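ATP-dependent Clp protease adapter protein ClpS 2 (Agrobacterium fabrum, PDB 4YJX) probably binds the N-terminal domain of the chaperone ClpA and modulates which substrates the ClpAP protease degrades. Local coordinates at residues A[24-29]-A[95-100]. Residues are numbered along the deposited sequence; the frame is centred on the assembly and turned at random.
Sequences YKVMLL and LMFTTE. With NFA (phenylalanine amide), chain F.
Leu28 and Phe97 face each other as a non-hydrogen-bonded pair where strands 24-29 and 96-100 run antiparallel. From CB outward, each Leu28 side-chain carbon meets a partner: CB lies 4.0 Å from Phe97 CE1; CG, held anti to the backbone N (chi1 166°), approaches CZ of the bound phenylalanine amide. There the side chain forks. Leu28 CD1 sits over one face of the Phe97 ring in a CH-pi contact, 4.0 Å from the Phe97 centroid and offset toward the rim, and also meets Leu95 CD1 at 3.7 Å; Leu28 CD2 turns to the ligand ring, 4.1 Å from ligand CE2. One leucine thus joins the sheet's apolar face to the pocket holding the phenylalanine amide. Backbone hydrogen bonds flank this pair, among them Met27 N to Thr98 O (2.8 Å) and Thr98 N to Met27 O; Lys25 and Glu100 pair likewise. A water donates to Leu29 O and accepts from Met96 N, bridging the strands. On the opposite face, with Met27 and Thr98, Lys25 NZ makes a salt bridge to Glu100 OE2 at 2.7 Å, approaching on the anti side, 26° out of the carboxylate plane. Strand 23-29 is central, with 66-73 along its other edge; helices 36-47 and 74-89 cover the Val26, Leu28 and Phe97 face.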
ATOM      1  N   TYR A  24       2.433 -13.213  -3.564  1.00 32.44           N
ATOM      2  CA  TYR A  24       2.795 -11.909  -4.101  1.00 30.83           C
ATOM      3  C   TYR A  24       2.833 -10.851  -3.019  1.00 31.15           C
ATOM      4  O   TYR A  24       1.885 -10.698  -2.252  1.00 32.19           O
ATOM      5  CB  TYR A  24       1.812 -11.498  -5.200  1.00 31.41           C
ATOM      6  CG  TYR A  24       2.146 -12.094  -6.541  1.00 27.80           C
ATOM      7  CD1 TYR A  24       1.960 -13.441  -6.784  1.00 34.17           C
ATOM      8  CD2 TYR A  24       2.661 -11.312  -7.559  1.00 29.09           C
ATOM      9  CE1 TYR A  24       2.273 -13.996  -8.003  1.00 34.52           C
ATOM     10  CE2 TYR A  24       2.976 -11.859  -8.789  1.00 32.16           C
ATOM     11  CZ  TYR A  24       2.778 -13.202  -9.002  1.00 30.91           C
ATOM     12  OH  TYR A  24       3.084 -13.758 -10.220  1.00 30.82           O
ATOM     13  N   LYS A  25       3.943 -10.123  -2.963  1.00 34.93           N
ATOM     14  CA  LYS A  25       4.060  -8.974  -2.076  1.00 37.45           C
ATOM     15  C   LYS A  25       3.225  -7.816  -2.602  1.00 31.90           C
ATOM     16  O   LYS A  25       3.288  -7.499  -3.783  1.00 35.77           O
ATOM     17  CB  LYS A  25       5.523  -8.533  -1.947  1.00 32.32           C
ATOM     18  CG  LYS A  25       6.464  -9.619  -1.462  1.00 35.03           C
ATOM     19  CD  LYS A  25       7.880  -9.092  -1.287  1.00 33.90           C
ATOM     20  CE  LYS A  25       8.493  -8.716  -2.618  1.00 42.31           C
ATOM     21  NZ  LYS A  25       9.869  -8.170  -2.464  1.00 47.25           N
ATOM     22  N   VAL A  26       2.437  -7.199  -1.728  1.00 28.88           N
ATOM     23  CA  VAL A  26       1.855  -5.889  -2.015  1.00 22.77           C
ATOM     24  C   VAL A  26       2.798  -4.813  -1.480  1.00 26.37           C
ATOM     25  O   VAL A  26       3.028  -4.727  -0.273  1.00 24.02           O
ATOM     26  CB  VAL A  26       0.459  -5.718  -1.379  1.00 28.87           C
ATOM     27  CG1 VAL A  26      -0.065  -4.304  -1.595  1.00 25.42           C
ATOM     28  CG2 VAL A  26      -0.524  -6.736  -1.948  1.00 28.81           C
ATOM     29  N   MET A  27       3.340  -4.003  -2.387  1.00 22.47           N
ATOM     30  CA  MET A  27       4.280  -2.938  -2.033  1.00 24.98           C
ATOM     31  C   MET A  27       3.624  -1.561  -2.022  1.00 30.56           C
ATOM     32  O   MET A  27       2.881  -1.215  -2.940  1.00 31.64           O
ATOM     33  CB  MET A  27       5.448  -2.906  -3.021  1.00 29.12           C
ATOM     34  CG  MET A  27       6.146  -4.240  -3.227  1.00 24.65           C
ATOM     35  SD  MET A  27       6.910  -4.867  -1.734  1.00 36.90           S
ATOM     36  CE  MET A  27       8.057  -3.557  -1.335  1.00 25.58           C
ATOM     37  N   LEU A  28       3.911  -0.784  -0.981  1.00 31.61           N
ATOM     38  CA  LEU A  28       3.601   0.641  -0.958  1.00 25.63           C
ATOM     39  C   LEU A  28       4.811   1.413  -1.466  1.00 28.67           C
ATOM     40  O   LEU A  28       5.916   1.236  -0.957  1.00 28.04           O
ATOM     41  CB  LEU A  28       3.232   1.105   0.452  1.00 30.39           C
ATOM     42  CG  LEU A  28       3.214   2.621   0.689  1.00 33.41           C
ATOM     43  CD1 LEU A  28       2.137   3.287  -0.153  1.00 31.81           C
ATOM     44  CD2 LEU A  28       3.022   2.948   2.163  1.00 34.06           C
ATOM     45  N   LEU A  29       4.602   2.258  -2.470  1.00 25.87           N
ATOM     46  CA  LEU A  29       5.672   3.068  -3.030  1.00 27.81           C
ATOM     47  C   LEU A  29       5.566   4.498  -2.535  1.00 33.01           C
ATOM     48  O   LEU A  29       4.469   5.043  -2.415  1.00 30.64           O
ATOM     49  CB  LEU A  29       5.632   3.048  -4.556  1.00 25.71           C
ATOM     50  CG  LEU A  29       5.570   1.670  -5.209  1.00 32.45           C
ATOM     51  CD1 LEU A  29       5.723   1.818  -6.706  1.00 34.60           C
ATOM     52  CD2 LEU A  29       6.639   0.757  -4.644  1.00 26.55           C
ATOM     53  N   LEU A  95      -0.422   8.263  -5.440  1.00 35.56           N
ATOM     54  CA  LEU A  95      -0.236   7.106  -4.563  1.00 34.22           C
ATOM     55  C   LEU A  95      -0.295   5.791  -5.330  1.00 35.26           C
ATOM     56  O   LEU A  95      -1.255   5.517  -6.055  1.00 32.50           O
ATOM     57  CB  LEU A  95      -1.294   7.094  -3.454  1.00 28.41           C
ATOM     58  CG  LEU A  95      -1.177   5.933  -2.456  1.00 28.40           C
ATOM     59  CD1 LEU A  95       0.159   5.947  -1.712  1.00 24.70           C
ATOM     60  CD2 LEU A  95      -2.320   5.967  -1.471  1.00 27.43           C
ATOM     61  N   MET A  96       0.737   4.976  -5.155  1.00 31.65           N
ATOM     62  CA  MET A  96       0.857   3.738  -5.906  1.00 29.46           C
ATOM     63  C   MET A  96       1.095   2.534  -5.007  1.00 31.82           C
ATOM     64  O   MET A  96       2.043   2.505  -4.223  1.00 32.08           O
ATOM     65  CB  MET A  96       1.994   3.846  -6.919  1.00 26.65           C
ATOM     66  CG  MET A  96       2.071   2.668  -7.867  1.00 37.86           C
ATOM     67  SD  MET A  96       0.566   2.430  -8.830  1.00 37.58           S
ATOM     68  CE  MET A  96       0.333   4.074  -9.498  1.00 41.91           C
ATOM     69  N   PHE A  97       0.211   1.550  -5.127  1.00 27.93           N
ATOM     70  CA  PHE A  97       0.433   0.230  -4.555  1.00 26.08           C
ATOM     71  C   PHE A  97       0.660  -0.739  -5.701  1.00 32.73           C
ATOM     72  O   PHE A  97      -0.130  -0.787  -6.647  1.00 33.17           O
ATOM     73  CB  PHE A  97      -0.757  -0.235  -3.714  1.00 26.19           C
ATOM     74  CG  PHE A  97      -0.874   0.438  -2.375  1.00 24.46           C
ATOM     75  CD1 PHE A  97      -0.510  -0.230  -1.219  1.00 25.90           C
ATOM     76  CD2 PHE A  97      -1.369   1.727  -2.270  1.00 27.77           C
ATOM     77  CE1 PHE A  97      -0.629   0.377   0.012  1.00 33.08           C
ATOM     78  CE2 PHE A  97      -1.494   2.339  -1.035  1.00 27.23           C
ATOM     79  CZ  PHE A  97      -1.126   1.665   0.104  1.00 31.84           C
ATOM     80  N   THR A  98       1.733  -1.513  -5.616  1.00 30.98           N
ATOM     81  CA  THR A  98       2.041  -2.491  -6.651  1.00 31.32           C
ATOM     82  C   THR A  98       2.096  -3.898  -6.070  1.00 27.80           C
ATOM     83  O   THR A  98       2.057  -4.084  -4.853  1.00 27.42           O
ATOM     84  CB  THR A  98       3.383  -2.180  -7.335  1.00 30.26           C
ATOM     85  OG1 THR A  98       4.459  -2.590  -6.487  1.00 30.44           O
ATOM     86  CG2 THR A  98       3.510  -0.700  -7.621  1.00 32.85           C
ATOM     87  N   THR A  99       2.179  -4.884  -6.954  1.00 24.72           N
ATOM     88  CA  THR A  99       2.420  -6.253  -6.544  1.00 27.80           C
ATOM     89  C   THR A  99       3.716  -6.710  -7.171  1.00 29.51           C
ATOM     90  O   THR A  99       4.137  -6.185  -8.196  1.00 31.62           O
ATOM     91  CB  THR A  99       1.298  -7.217  -6.968  1.00 30.11           C
ATOM     92  OG1 THR A  99       1.424  -7.510  -8.363  1.00 28.71           O
ATOM     93  CG2 THR A  99      -0.074  -6.627  -6.685  1.00 28.79           C
ATOM     94  N   GLU A 100       4.356  -7.681  -6.544  1.00 29.09           N
ATOM     95  CA  GLU A 100       5.509  -8.318  -7.138  1.00 35.65           C
ATOM     96  C   GLU A 100       5.664  -9.679  -6.482  1.00 33.96           C
ATOM     97  O   GLU A 100       5.334  -9.843  -5.309  1.00 29.60           O
ATOM     98  CB  GLU A 100       6.769  -7.457  -6.975  1.00 40.07           C
ATOM     99  CG  GLU A 100       7.236  -7.265  -5.547  1.00 46.78           C
ATOM    100  CD  GLU A 100       8.473  -6.375  -5.445  1.00 45.23           C
ATOM    101  OE1 GLU A 100       8.463  -5.259  -6.007  1.00 38.95           O
ATOM    102  OE2 GLU A 100       9.456  -6.795  -4.798  1.00 42.63           O
TER
HETATM  103  N   NFA F 202       6.359  11.261   1.466  1.00 56.41           N
HETATM  104  CA  NFA F 202       4.985  11.616   1.404  1.00 61.13           C
HETATM  105  C   NFA F 202       4.787  13.032   1.892  1.00 74.99           C
HETATM  106  O   NFA F 202       5.714  13.659   2.349  1.00 69.96           O
HETATM  107  CB  NFA F 202       4.195  10.655   2.271  1.00 44.57           C
HETATM  108  CG  NFA F 202       4.071   9.280   1.643  0.80 25.04           C
HETATM  109  CD1 NFA F 202       3.633   9.143   0.379  0.80 36.38           C
HETATM  110  CD2 NFA F 202       4.419   8.038   2.434  0.80 28.94           C
HETATM  111  CE1 NFA F 202       3.512   7.773  -0.251  0.80 40.01           C
HETATM  112  CE2 NFA F 202       4.307   6.817   1.872  0.80 34.51           C
HETATM  113  CZ  NFA F 202       3.825   6.671   0.450  0.80 41.11           C
HETATM  114  NXT NFA F 202       3.504  13.629   1.805  1.00 97.26           N
HETATM  115  O   HOH W   1       3.051   6.512  -4.085  1.00 24.25           O